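Local coordinates for protein hydrogenase maturation factor (Thermoanaerobacter tengcongensis, PDB 3VTH) that probably transfers the carbamoyl group of carbamoyl phosphate, at the expense of ATP, to the C-terminal cysteine of HypE during [NiFe]-hydrogenase maturation, at residues E455-D460 with Q469-L474; S401-G406 with F413-G418; I563-N568 with Q655-Y660; A606-R611 with F664-I669; A211-K216 with E319-P324. All coordinates share one frame; numbering follows the deposited sequence.

Contact 1: E455-D460 with Q469-L474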
# COMPACT_ATOMS: atom_id res chain seq x y z
N GLU A 455 -5.02 23.81 5.22
CA GLU A 455 -4.64 25.10 5.81
C GLU A 455 -3.12 25.25 5.94
O GLU A 455 -2.60 26.35 5.93
CB GLU A 455 -5.37 25.30 7.14
CG GLU A 455 -6.89 25.41 6.94
CD GLU A 455 -7.67 25.83 8.19
OE1 GLU A 455 -7.35 25.33 9.29
OE2 GLU A 455 -8.61 26.65 8.06
N VAL A 456 -2.42 24.11 6.01
CA VAL A 456 -0.97 24.09 6.13
C VAL A 456 -0.49 22.92 5.28
O VAL A 456 -1.18 21.89 5.19
CB VAL A 456 -0.52 23.92 7.62
CG1 VAL A 456 0.97 23.67 7.73
CG2 VAL A 456 -0.89 25.16 8.47
N VAL A 457 0.66 23.09 4.63
CA VAL A 457 1.23 22.01 3.81
C VAL A 457 2.56 21.55 4.43
O VAL A 457 3.40 22.39 4.79
CB VAL A 457 1.42 22.43 2.33
CG1 VAL A 457 2.38 23.62 2.20
CG2 VAL A 457 1.97 21.25 1.50
N ALA A 458 2.72 20.24 4.56
CA ALA A 458 3.95 19.65 5.07
C ALA A 458 4.67 18.96 3.92
O ALA A 458 4.04 18.34 3.04
CB ALA A 458 3.65 18.65 6.19
N HIS A 459 5.99 19.09 3.91
CA HIS A 459 6.79 18.57 2.81
C HIS A 459 8.17 18.16 3.29
O HIS A 459 8.60 18.54 4.39
CB HIS A 459 6.89 19.62 1.69
CG HIS A 459 7.64 20.86 2.07
ND1 HIS A 459 9.02 20.95 2.03
CD2 HIS A 459 7.20 22.06 2.51
CE1 HIS A 459 9.39 22.16 2.42
NE2 HIS A 459 8.30 22.85 2.71
N ASP A 460 8.87 17.39 2.46
CA ASP A 460 10.22 16.96 2.75
C ASP A 460 11.20 18.13 2.63
O ASP A 460 11.00 19.05 1.82
CB ASP A 460 10.64 15.87 1.75
CG ASP A 460 11.76 14.97 2.30
OD1 ASP A 460 11.44 13.88 2.82
OD2 ASP A 460 12.94 15.35 2.20
N GLN A 469 8.33 20.95 -4.65
CA GLN A 469 8.03 22.03 -5.60
C GLN A 469 6.53 22.33 -5.62
O GLN A 469 6.11 23.48 -5.69
CB GLN A 469 8.58 21.71 -7.00
CG GLN A 469 10.13 21.62 -6.99
CD GLN A 469 10.74 20.71 -8.06
OE1 GLN A 469 10.10 20.38 -9.06
NE2 GLN A 469 11.99 20.32 -7.85
N TYR A 470 5.72 21.27 -5.56
CA TYR A 470 4.28 21.45 -5.47
C TYR A 470 3.89 22.17 -4.17
O TYR A 470 3.14 23.14 -4.22
CB TYR A 470 3.53 20.12 -5.61
CG TYR A 470 2.02 20.24 -5.38
CD1 TYR A 470 1.19 20.86 -6.31
CD2 TYR A 470 1.45 19.75 -4.21
CE1 TYR A 470 -0.20 20.96 -6.08
CE2 TYR A 470 0.09 19.85 -3.97
CZ TYR A 470 -0.73 20.44 -4.90
OH TYR A 470 -2.07 20.51 -4.61
N ALA A 471 4.42 21.71 -3.03
CA ALA A 471 4.15 22.33 -1.73
C ALA A 471 4.48 23.83 -1.73
O ALA A 471 3.67 24.65 -1.29
CB ALA A 471 4.90 21.63 -0.62
N LYS A 472 5.66 24.17 -2.24
CA LYS A 472 6.11 25.55 -2.30
C LYS A 472 5.27 26.39 -3.25
O LYS A 472 5.16 27.59 -3.07
CB LYS A 472 7.58 25.64 -2.73
CG LYS A 472 8.55 24.83 -1.88
CD LYS A 472 8.62 25.33 -0.44
CE LYS A 472 10.07 25.51 0.01
NZ LYS A 472 10.95 24.36 -0.34
N SER A 473 4.68 25.75 -4.26
CA SER A 473 3.80 26.44 -5.20
C SER A 473 2.48 26.91 -4.57
O SER A 473 1.78 27.73 -5.17
CB SER A 473 3.49 25.55 -6.42
OG SER A 473 2.29 24.80 -6.21
N LEU A 474 2.13 26.39 -3.40
CA LEU A 474 0.82 26.71 -2.81
C LEU A 474 0.88 28.00 -1.97
O LEU A 474 1.94 28.42 -1.52
CB LEU A 474 0.26 25.54 -1.99
CG LEU A 474 0.14 24.15 -2.65
CD1 LEU A 474 -0.17 23.07 -1.61
CD2 LEU A 474 -0.93 24.17 -3.74
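Val457 and His459 on strand 456-460 both set their side chains on the methyl of Ala471 in helix 466-473. CG2 of Val457 lies 3.6 Å from Ala471 CB, and CB of His459 meets that same methyl at 3.7 Å. Leu474 adds CD1 beside Val457 CG2. His459 CG stands between the backbone N and the carbonyl carbon (chi1 65°), bringing the ring beside both that methyl and Asp460 O. The bent chain of Lys472 crosses the imidazole at about a right angle, Lys472 NZ 3.9 Å from His459 CE1. His459 ND1 donates to Asp460 O at 2.8 Å, near the ring plane but from above the carbonyl plane, which helps set the ring's rotation. Were His459 an alanine, Lys472 would probably lose the ring it crosses and Asp460 O this donor. The Asp460 carboxylate, through OD1, hydrogen-bonds His483 ND1, a ligand of the ferric ion. Strand and helix run nearly antiparallel (152°) in a beta-alpha-beta unit; strands 402-404 and 478-481 flank strand 456-460, while Tyr470 turns to helix 433-449.

Contact 2: S401-G406 with F413-G418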
# COMPACT_ATOMS: atom_id res chain seq x y z
N SER A 401 -6.75 21.25 9.08
CA SER A 401 -6.44 20.31 7.99
C SER A 401 -5.05 20.56 7.39
O SER A 401 -4.68 21.69 7.04
CB SER A 401 -7.50 20.32 6.89
OG SER A 401 -8.65 19.58 7.28
N ILE A 402 -4.28 19.48 7.29
CA ILE A 402 -2.92 19.55 6.75
C ILE A 402 -2.86 18.68 5.50
O ILE A 402 -3.42 17.59 5.47
CB ILE A 402 -1.89 19.06 7.79
CG1 ILE A 402 -1.70 20.14 8.87
CG2 ILE A 402 -0.52 18.70 7.12
CD1 ILE A 402 -0.96 19.67 10.11
N LEU A 403 -2.22 19.19 4.45
CA LEU A 403 -1.84 18.33 3.34
C LEU A 403 -0.35 18.01 3.47
O LEU A 403 0.48 18.90 3.52
CB LEU A 403 -2.12 19.04 2.00
CG LEU A 403 -1.52 18.42 0.74
CD1 LEU A 403 -2.15 17.04 0.42
CD2 LEU A 403 -1.71 19.38 -0.43
N ALA A 404 -0.03 16.72 3.53
CA ALA A 404 1.35 16.25 3.50
C ALA A 404 1.61 15.67 2.12
O ALA A 404 0.89 14.78 1.69
CB ALA A 404 1.59 15.22 4.59
N VAL A 405 2.62 16.20 1.43
CA VAL A 405 2.79 15.97 0.01
C VAL A 405 3.54 14.68 -0.30
O VAL A 405 3.55 14.24 -1.46
CB VAL A 405 3.44 17.17 -0.73
CG1 VAL A 405 2.51 18.41 -0.69
CG2 VAL A 405 4.84 17.47 -0.19
N GLY A 406 4.17 14.09 0.71
CA GLY A 406 4.92 12.84 0.52
C GLY A 406 6.33 13.06 0.02
O GLY A 406 6.89 14.16 0.15
N PHE A 413 0.31 11.00 -0.83
CA PHE A 413 0.07 12.21 -0.07
C PHE A 413 -0.93 11.88 1.04
O PHE A 413 -1.55 10.82 1.00
CB PHE A 413 -0.46 13.35 -0.98
CG PHE A 413 -1.74 13.02 -1.69
CD1 PHE A 413 -2.97 13.18 -1.05
CD2 PHE A 413 -1.73 12.55 -3.01
CE1 PHE A 413 -4.19 12.89 -1.72
CE2 PHE A 413 -2.93 12.26 -3.69
CZ PHE A 413 -4.16 12.42 -3.05
N CYS A 414 -1.03 12.74 2.05
CA CYS A 414 -1.95 12.50 3.16
C CYS A 414 -2.65 13.80 3.55
O CYS A 414 -2.00 14.84 3.59
CB CYS A 414 -1.18 11.90 4.36
SG CYS A 414 -2.18 11.53 5.82
N MET A 415 -3.96 13.74 3.78
CA MET A 415 -4.76 14.90 4.21
C MET A 415 -5.47 14.59 5.50
O MET A 415 -6.14 13.55 5.61
CB MET A 415 -5.87 15.23 3.20
CG MET A 415 -5.41 15.55 1.82
SD MET A 415 -6.84 15.58 0.70
CE MET A 415 -5.88 15.92 -0.77
N THR A 416 -5.39 15.49 6.47
CA THR A 416 -6.03 15.26 7.74
C THR A 416 -7.36 16.00 7.83
O THR A 416 -7.53 17.07 7.25
CB THR A 416 -5.16 15.72 8.93
OG1 THR A 416 -4.81 17.09 8.76
CG2 THR A 416 -3.89 14.88 8.98
N LYS A 417 -8.31 15.38 8.53
CA LYS A 417 -9.57 16.03 8.88
C LYS A 417 -10.21 15.25 10.01
O LYS A 417 -10.20 14.00 10.00
CB LYS A 417 -10.53 16.09 7.69
CG LYS A 417 -11.52 17.27 7.83
CD LYS A 417 -12.32 17.45 6.58
CE LYS A 417 -13.28 18.61 6.71
NZ LYS A 417 -14.32 18.36 5.70
N GLY A 418 -10.76 15.98 10.98
CA GLY A 418 -11.37 15.35 12.16
C GLY A 418 -10.32 14.49 12.82
O GLY A 418 -9.18 14.94 13.03
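Leu403 and Met415 run alongside each other from the same face of the sheet, a non-hydrogen-bonded antiparallel pair in which Leu403 CD1 touches Met415 CG at 3.8 Å. Leu403 CG is swung opposite the backbone N (chi1 167°), which carries CD1 to both the methionine and, at 4.2 Å, Phe413 CD1. Met415 and Phe413 pack from this face onto helix 433-449, where Tyr446 meets the phenylalanine ring edge-to-face. On the opposite face Ala404 and Cys414 form the hydrogen-bonded pair: Ala404 N donates almost straight to Cys414 O at 2.7 Å, and Cys414 N returns a bond to Ala404 O. Helix 737-749 lies over these two small side chains. The strands thus make a beta hairpin within the mixed sheet of the Kae1-like domain, a member of the actin-like ATPase clan. At its open end side chains replace one half of the next backbone pair. Thr416 N still donates to Ile402 O, but Ile402 N turns to Thr416 OG1 at 2.9 Å, a hydroxyl placed between its own backbone N and carbonyl carbon (chi1 56°). Ser401 OG donates to Thr416 O at 2.7 Å, tilted 19° from the carbonyl plane. Without the Ser401 hydroxyl, as with an alanine here, Thr416 O is likely to lose its side-chain donor. The aliphatic CG of Lys417 lies beside Ser401 OG, whereas Lys417 NZ hydrogen-bonds to Arg451 O.

Contact 3: I563-N568 with Q655-Y660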
# COMPACT_ATOMS: atom_id res chain seq x y z
N ILE A 563 41.72 1.36 -1.47
CA ILE A 563 41.62 0.70 -2.78
C ILE A 563 42.49 -0.57 -2.96
O ILE A 563 41.99 -1.60 -3.43
CB ILE A 563 41.91 1.73 -3.92
CG1 ILE A 563 40.69 2.65 -4.14
CG2 ILE A 563 42.40 1.06 -5.23
CD1 ILE A 563 39.44 1.98 -4.73
N SER A 564 43.77 -0.48 -2.60
CA SER A 564 44.70 -1.59 -2.81
C SER A 564 44.28 -2.88 -2.10
O SER A 564 44.71 -3.97 -2.49
CB SER A 564 46.13 -1.19 -2.43
OG SER A 564 46.22 -0.82 -1.06
N PHE A 565 43.44 -2.75 -1.08
CA PHE A 565 42.96 -3.90 -0.31
C PHE A 565 42.01 -4.79 -1.13
O PHE A 565 41.94 -6.00 -0.90
CB PHE A 565 42.24 -3.41 0.95
CG PHE A 565 41.92 -4.51 1.93
CD1 PHE A 565 42.77 -4.76 3.01
CD2 PHE A 565 40.77 -5.30 1.78
CE1 PHE A 565 42.50 -5.78 3.92
CE2 PHE A 565 40.48 -6.33 2.68
CZ PHE A 565 41.35 -6.57 3.76
N TYR A 566 41.29 -4.19 -2.08
CA TYR A 566 40.23 -4.89 -2.82
C TYR A 566 40.64 -5.18 -4.27
O TYR A 566 39.87 -4.97 -5.21
CB TYR A 566 38.94 -4.06 -2.77
CG TYR A 566 38.45 -3.74 -1.36
CD1 TYR A 566 37.51 -4.56 -0.72
CD2 TYR A 566 38.93 -2.62 -0.67
CE1 TYR A 566 37.06 -4.28 0.56
CE2 TYR A 566 38.49 -2.33 0.62
CZ TYR A 566 37.55 -3.16 1.23
OH TYR A 566 37.11 -2.89 2.49
N LYS A 567 41.87 -5.69 -4.44
CA LYS A 567 42.48 -5.88 -5.76
C LYS A 567 41.59 -6.57 -6.80
O LYS A 567 41.40 -6.03 -7.89
CB LYS A 567 43.82 -6.63 -5.61
CG LYS A 567 44.49 -7.05 -6.92
CD LYS A 567 45.81 -7.79 -6.64
CE LYS A 567 46.53 -8.24 -7.91
NZ LYS A 567 45.92 -9.46 -8.53
N ASN A 568 41.07 -7.75 -6.46
CA ASN A 568 40.29 -8.58 -7.40
C ASN A 568 39.04 -7.85 -7.89
O ASN A 568 38.71 -7.90 -9.08
CB ASN A 568 39.88 -9.90 -6.73
CG ASN A 568 39.40 -10.94 -7.74
OD1 ASN A 568 40.19 -11.47 -8.52
ND2 ASN A 568 38.12 -11.26 -7.71
N GLN A 655 36.26 -7.30 5.98
CA GLN A 655 36.05 -8.69 6.42
C GLN A 655 35.19 -9.47 5.40
O GLN A 655 35.43 -10.65 5.17
CB GLN A 655 35.39 -8.73 7.80
CG GLN A 655 36.24 -8.10 8.95
CD GLN A 655 35.37 -7.68 10.12
OE1 GLN A 655 35.05 -6.49 10.28
NE2 GLN A 655 34.92 -8.65 10.89
N ILE A 656 34.20 -8.81 4.82
CA ILE A 656 33.36 -9.40 3.78
C ILE A 656 34.19 -9.81 2.56
O ILE A 656 34.06 -10.95 2.07
CB ILE A 656 32.25 -8.44 3.34
CG1 ILE A 656 31.16 -8.41 4.41
CG2 ILE A 656 31.66 -8.87 1.99
CD1 ILE A 656 30.17 -7.25 4.25
N TYR A 657 35.04 -8.90 2.08
CA TYR A 657 35.94 -9.19 0.96
C TYR A 657 36.95 -10.29 1.31
O TYR A 657 37.30 -11.10 0.45
CB TYR A 657 36.64 -7.91 0.48
CG TYR A 657 37.66 -8.11 -0.62
CD1 TYR A 657 37.29 -8.17 -1.97
CD2 TYR A 657 39.01 -8.23 -0.31
CE1 TYR A 657 38.26 -8.35 -2.99
CE2 TYR A 657 39.98 -8.41 -1.30
CZ TYR A 657 39.60 -8.47 -2.64
OH TYR A 657 40.60 -8.68 -3.59
N GLU A 658 37.42 -10.30 2.55
CA GLU A 658 38.31 -11.36 3.01
C GLU A 658 37.62 -12.72 2.93
O GLU A 658 38.22 -13.70 2.47
CB GLU A 658 38.79 -11.11 4.44
CG GLU A 658 39.91 -10.10 4.57
CD GLU A 658 40.53 -10.15 5.95
OE1 GLU A 658 39.83 -9.84 6.94
OE2 GLU A 658 41.72 -10.52 6.04
N ASP A 659 36.37 -12.77 3.39
CA ASP A 659 35.59 -14.00 3.31
C ASP A 659 35.42 -14.43 1.86
O ASP A 659 35.51 -15.61 1.55
CB ASP A 659 34.23 -13.85 4.00
CG ASP A 659 34.31 -14.02 5.52
OD1 ASP A 659 35.40 -14.28 6.05
OD2 ASP A 659 33.28 -13.90 6.20
N TYR A 660 35.20 -13.45 0.99
CA TYR A 660 34.94 -13.71 -0.42
C TYR A 660 36.17 -14.29 -1.10
O TYR A 660 36.07 -15.29 -1.81
CB TYR A 660 34.48 -12.43 -1.11
CG TYR A 660 34.15 -12.59 -2.58
CD1 TYR A 660 33.13 -13.44 -2.99
CD2 TYR A 660 34.85 -11.87 -3.55
CE1 TYR A 660 32.82 -13.60 -4.34
CE2 TYR A 660 34.54 -12.02 -4.92
CZ TYR A 660 33.53 -12.88 -5.29
OH TYR A 660 33.20 -13.05 -6.63
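The backbones come nearest at Tyr566 and Tyr657, CA to CA 7.2 Å, where the chain leaves the 3-10 turn 563-565 and Tyr566 takes the N-cap position of helix 567-572. Tyr657 carries the contact. With CG anti to the backbone N (chi1 176°), its ring extends from helix 649-662 into the join between the two helical pieces. Tyr566 CA makes a CH-pi contact over one face of that ring, 3.9 Å from its centroid, and the Tyr566 ring turns an edge to it in a T-shaped pair with planes at 60°. Both segments belong to the second subdomain of the Kae1-like carbamoyltransferase domain, where they pack helices together away from the annotated sites. Asn568 N, in the first turn of helix 567-572, donates to Tyr657 OH at 3.1 Å. Phe565 extends the aromatic cluster. Its CD2 stands over the centre of the Tyr566 ring, Phe565 CE2 reaches Tyr657 CD2 at 3.8 Å, and CZ presents the ring's edge to Glu658 CG. Tyr566 OH hydrogen-bonds Glu650 OE2, about two turns before Tyr657.

Contact 4: A606-R611 with F664-I669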
# COMPACT_ATOMS: atom_id res chain seq x y z
N ALA A 606 27.83 -5.74 -4.79
CA ALA A 606 28.84 -5.52 -5.84
C ALA A 606 30.17 -6.21 -5.51
O ALA A 606 30.78 -6.85 -6.37
CB ALA A 606 29.07 -4.02 -6.07
N LEU A 607 30.58 -6.09 -4.25
CA LEU A 607 31.86 -6.62 -3.80
C LEU A 607 31.91 -8.12 -3.85
O LEU A 607 32.95 -8.69 -4.17
CB LEU A 607 32.19 -6.13 -2.39
CG LEU A 607 32.80 -4.73 -2.34
CD1 LEU A 607 32.83 -4.20 -0.90
CD2 LEU A 607 34.22 -4.73 -2.94
N ILE A 608 30.80 -8.78 -3.52
CA ILE A 608 30.79 -10.24 -3.58
C ILE A 608 30.22 -10.78 -4.90
O ILE A 608 29.92 -11.96 -5.03
CB ILE A 608 30.17 -10.90 -2.33
CG1 ILE A 608 28.66 -10.66 -2.25
CG2 ILE A 608 30.88 -10.36 -1.06
CD1 ILE A 608 27.98 -11.45 -1.14
N GLY A 609 30.09 -9.89 -5.88
CA GLY A 609 29.73 -10.29 -7.23
C GLY A 609 28.30 -10.78 -7.42
O GLY A 609 28.04 -11.59 -8.31
N VAL A 610 27.38 -10.29 -6.62
CA VAL A 610 25.97 -10.57 -6.81
C VAL A 610 25.49 -9.93 -8.10
O VAL A 610 24.87 -10.54 -8.89
CB VAL A 610 25.15 -10.10 -5.63
CG1 VAL A 610 23.67 -10.16 -5.89
CG2 VAL A 610 25.46 -10.90 -4.45
N ARG A 611 25.80 -8.67 -8.27
CA ARG A 611 25.49 -7.85 -9.44
C ARG A 611 26.48 -6.69 -9.49
O ARG A 611 26.97 -6.26 -8.45
CB ARG A 611 24.05 -7.29 -9.34
CG ARG A 611 23.02 -8.17 -10.03
CD ARG A 611 21.63 -7.55 -10.03
NE ARG A 611 20.74 -8.33 -10.90
CZ ARG A 611 20.39 -7.98 -12.13
NH1 ARG A 611 20.83 -6.84 -12.65
NH2 ARG A 611 19.58 -8.76 -12.84
N PHE A 664 34.37 -18.31 0.58
CA PHE A 664 33.10 -18.52 1.30
C PHE A 664 31.92 -18.27 0.36
O PHE A 664 31.99 -17.40 -0.51
CB PHE A 664 32.97 -17.61 2.52
CG PHE A 664 33.85 -18.00 3.69
CD1 PHE A 664 34.82 -18.99 3.58
CD2 PHE A 664 33.72 -17.32 4.91
CE1 PHE A 664 35.63 -19.32 4.67
CE2 PHE A 664 34.53 -17.63 6.00
CZ PHE A 664 35.49 -18.64 5.88
N GLU A 665 30.86 -19.06 0.54
CA GLU A 665 29.62 -18.96 -0.22
C GLU A 665 29.01 -17.59 -0.02
O GLU A 665 29.05 -17.05 1.09
CB GLU A 665 28.62 -20.04 0.23
CG GLU A 665 29.15 -21.50 0.19
CD GLU A 665 29.88 -21.94 1.48
OE1 GLU A 665 29.89 -23.16 1.76
OE2 GLU A 665 30.43 -21.08 2.22
N LYS A 666 28.44 -17.03 -1.09
CA LYS A 666 27.72 -15.76 -1.04
C LYS A 666 26.58 -15.76 -0.02
O LYS A 666 26.35 -14.75 0.66
CB LYS A 666 27.17 -15.40 -2.42
CG LYS A 666 28.23 -14.92 -3.43
CD LYS A 666 27.57 -14.07 -4.53
CE LYS A 666 27.56 -14.78 -5.87
NZ LYS A 666 28.92 -14.73 -6.49
N SER A 667 25.89 -16.89 0.08
CA SER A 667 24.79 -17.10 1.02
C SER A 667 25.24 -16.90 2.47
O SER A 667 24.55 -16.26 3.26
CB SER A 667 24.19 -18.51 0.85
OG SER A 667 25.17 -19.50 1.15
N TYR A 668 26.39 -17.47 2.80
CA TYR A 668 26.99 -17.37 4.12
C TYR A 668 27.47 -15.96 4.43
O TYR A 668 27.22 -15.44 5.51
CB TYR A 668 28.13 -18.39 4.23
CG TYR A 668 28.84 -18.43 5.56
CD1 TYR A 668 28.21 -18.94 6.69
CD2 TYR A 668 30.15 -17.98 5.68
CE1 TYR A 668 28.87 -19.00 7.91
CE2 TYR A 668 30.82 -18.05 6.89
CZ TYR A 668 30.17 -18.56 8.01
OH TYR A 668 30.84 -18.62 9.22
N ILE A 669 28.13 -15.32 3.47
CA ILE A 669 28.58 -13.93 3.63
C ILE A 669 27.38 -12.98 3.84
O ILE A 669 27.42 -12.07 4.66
CB ILE A 669 29.40 -13.48 2.41
CG1 ILE A 669 30.72 -14.27 2.35
CG2 ILE A 669 29.66 -11.98 2.45
CD1 ILE A 669 31.52 -14.05 1.08
O HOH W 1 29.94 -13.48 -9.47
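Ile608 and Lys666 bring together, in the second Kae1-like subdomain, the C-terminal end of helix 597-607 and the first turn of helix 666-692. The former ends in a Schellman motif with Gly609, at positive phi, as the C-prime residue; Glu665 is the N-cap of the latter. The apolar part of the contact centres on Ile608. Its CG1 stands between the backbone N and the carbonyl carbon (chi1 70°); with the chain extended beyond (chi2 172°), this carries CD1 toward helix 666-692, and Ile608 CD1 meets Ile669 CG2 at 4.0 Å. The two isoleucine chains pass alongside, heading opposite ways, and Ile656 of helix 649-662 packs on both, making a small core among three helices. Lys666 supplies a second apolar surface with its methylenes: Lys666 CD rests 3.8 Å from Val610 CG2, and CG approaches the end of the Ile608 chain. The polar part is lighter. The lysine chain is bent at its third and fourth torsions, which turns the amino group back over the helix end, where Lys666 NZ makes a weak hydrogen bond to Ile608 O at 3.3 Å. A positive group set beside a carbonyl at a helix C-terminus would be expected to suit the negative end of the helix dipole. The remaining link is through solvent: one water donates to Gly609 O at 2.9 Å and weakly accepts from Lys666 NZ at 3.4 Å.

Contact 5: A211-K216 with E319-P324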
# COMPACT_ATOMS: atom_id res chain seq x y z
N ALA A 211 -6.67 -16.53 -26.28
CA ALA A 211 -5.49 -15.67 -26.49
C ALA A 211 -4.36 -16.01 -25.50
O ALA A 211 -3.20 -16.19 -25.91
CB ALA A 211 -5.87 -14.21 -26.40
N LEU A 212 -4.70 -16.14 -24.22
CA LEU A 212 -3.74 -16.53 -23.19
C LEU A 212 -3.11 -17.91 -23.45
O LEU A 212 -1.91 -18.08 -23.26
CB LEU A 212 -4.38 -16.51 -21.80
CG LEU A 212 -4.80 -15.16 -21.20
CD1 LEU A 212 -5.64 -15.42 -19.95
CD2 LEU A 212 -3.57 -14.26 -20.87
N LYS A 213 -3.90 -18.88 -23.88
CA LYS A 213 -3.38 -20.21 -24.20
C LYS A 213 -2.46 -20.18 -25.41
O LYS A 213 -1.53 -21.00 -25.51
CB LYS A 213 -4.52 -21.19 -24.45
CG LYS A 213 -5.28 -21.56 -23.20
CD LYS A 213 -6.37 -22.57 -23.52
CE LYS A 213 -7.54 -22.38 -22.56
NZ LYS A 213 -8.54 -23.46 -22.76
N GLU A 214 -2.71 -19.25 -26.32
CA GLU A 214 -1.87 -19.10 -27.51
C GLU A 214 -0.57 -18.35 -27.19
O GLU A 214 0.28 -18.18 -28.06
CB GLU A 214 -2.64 -18.40 -28.63
CG GLU A 214 -3.66 -19.30 -29.33
CD GLU A 214 -4.65 -18.52 -30.20
OE1 GLU A 214 -5.44 -19.16 -30.92
OE2 GLU A 214 -4.63 -17.27 -30.16
N GLY A 215 -0.44 -17.89 -25.94
CA GLY A 215 0.78 -17.23 -25.48
C GLY A 215 0.77 -15.73 -25.74
O GLY A 215 1.83 -15.11 -25.82
N LYS A 216 -0.42 -15.15 -25.84
CA LYS A 216 -0.57 -13.74 -26.12
C LYS A 216 -0.76 -12.89 -24.85
O LYS A 216 -0.99 -13.43 -23.76
CB LYS A 216 -1.73 -13.51 -27.11
CG LYS A 216 -1.45 -14.04 -28.52
CD LYS A 216 -2.64 -13.85 -29.44
CE LYS A 216 -2.52 -14.72 -30.69
NZ LYS A 216 -1.35 -14.34 -31.51
N GLU A 319 -12.11 -20.84 -14.70
CA GLU A 319 -12.73 -22.08 -15.21
C GLU A 319 -12.32 -22.41 -16.66
O GLU A 319 -12.49 -23.55 -17.11
CB GLU A 319 -14.26 -22.12 -15.00
CG GLU A 319 -14.93 -20.77 -14.75
CD GLU A 319 -16.37 -20.86 -14.22
OE1 GLU A 319 -16.68 -20.17 -13.22
OE2 GLU A 319 -17.18 -21.60 -14.80
N GLU A 320 -11.75 -21.43 -17.38
CA GLU A 320 -11.37 -21.65 -18.79
C GLU A 320 -9.89 -21.99 -19.00
O GLU A 320 -9.55 -22.65 -19.98
CB GLU A 320 -11.76 -20.46 -19.69
CG GLU A 320 -13.25 -20.12 -19.73
CD GLU A 320 -14.15 -21.29 -20.12
OE1 GLU A 320 -13.79 -22.05 -21.05
OE2 GLU A 320 -15.23 -21.44 -19.52
N ILE A 321 -9.03 -21.57 -18.07
CA ILE A 321 -7.59 -21.83 -18.16
C ILE A 321 -7.10 -22.80 -17.07
O ILE A 321 -7.75 -22.93 -16.03
CB ILE A 321 -6.78 -20.50 -18.11
CG1 ILE A 321 -7.02 -19.75 -16.79
CG2 ILE A 321 -7.14 -19.59 -19.30
CD1 ILE A 321 -6.16 -18.51 -16.60
N ASP A 322 -5.98 -23.49 -17.31
CA ASP A 322 -5.37 -24.33 -16.26
C ASP A 322 -3.94 -23.90 -15.90
O ASP A 322 -3.03 -24.74 -15.76
CB ASP A 322 -5.40 -25.82 -16.64
CG ASP A 322 -4.65 -26.12 -17.94
OD1 ASP A 322 -3.94 -25.22 -18.45
OD2 ASP A 322 -4.77 -27.25 -18.45
N PHE A 323 -3.73 -22.60 -15.76
CA PHE A 323 -2.41 -22.06 -15.45
C PHE A 323 -2.58 -20.73 -14.74
O PHE A 323 -3.55 -20.02 -15.01
CB PHE A 323 -1.52 -21.91 -16.72
CG PHE A 323 -2.21 -21.25 -17.91
CD1 PHE A 323 -2.44 -19.87 -17.94
CD2 PHE A 323 -2.65 -22.03 -18.98
CE1 PHE A 323 -3.09 -19.26 -19.03
CE2 PHE A 323 -3.28 -21.44 -20.08
CZ PHE A 323 -3.51 -20.06 -20.11
N PRO A 324 -1.65 -20.40 -13.82
CA PRO A 324 -1.69 -19.08 -13.21
C PRO A 324 -1.28 -18.02 -14.22
O PRO A 324 -0.65 -18.34 -15.23
CB PRO A 324 -0.66 -19.17 -12.08
CG PRO A 324 -0.06 -20.56 -12.13
CD PRO A 324 -0.47 -21.19 -13.41
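Phe323 packs against the last turn of helix 204-213, meeting Leu212 and Lys213 at once. This is the close part of the contact. Phe323 CZ lies 4.0 Å from Leu212 CB, and the edge of the ring is turned to Lys213, whose CG lies in the ring plane 3.7 Å from Phe323 CE2. Phe323 CG stands between the backbone N and the carbonyl carbon (chi1 47°), and this directs the ring at the helix. One face of the ring is backed by CB of Ile321 from its own segment, so the ring is held at both an edge and a face. Ile321 also reaches the helix, more loosely, with Ile321 CG2 4.5 Å from Leu212 CD1. Leu212 also touches Val218 of strand 218-221, placing this part against the large mixed sheet of the YrdC-like domain. Toward solvent, around Lys213 and the partly exposed Glu320, the contact is thinner. Here the Lys213 chain, bent at its third torsion, runs past the phenylalanine edge and across to segment 319-324, where Lys213 NZ donates to Glu320 O at 3.1 Å, nearly along the C=O axis. The Glu320 carboxylate does not touch this amine: OE1 stays 5.7 Å from Lys213 NZ. A single lysine therefore serves both environments, its CG methylene against an aromatic edge and its ammonium on a main-chain carbonyl, with nearby acidic groups probably adding only a diffuse electrostatic attraction.

In the fold
Contacts 1 and 2 share one sheet: strands 456-460 and 402-404 are neighbours in it, joined by backbone bonds such as Ala458 N to Leu403 O at 2.8 Å. Both are buried, but contact 2 relies on main-chain pairing and contact 1 on side-chain packing, apolar round Ala471 with a histidine-lysine crossing at one end, and no hydrogen bond across. Contacts 3 and 4, only partly buried, meet where helix 649-662 gives way to 666-692, with a probable hydrogen bond from Phe664 N to Asp659 O. Contact 3 is aromatic, contact 4 aliphatic with a partly exposed lysine. Contact 5, largely buried, stands apart in the YrdC-like domain; as in contact 4, where the bond is weak, a lysine amine reaches a backbone carbonyl.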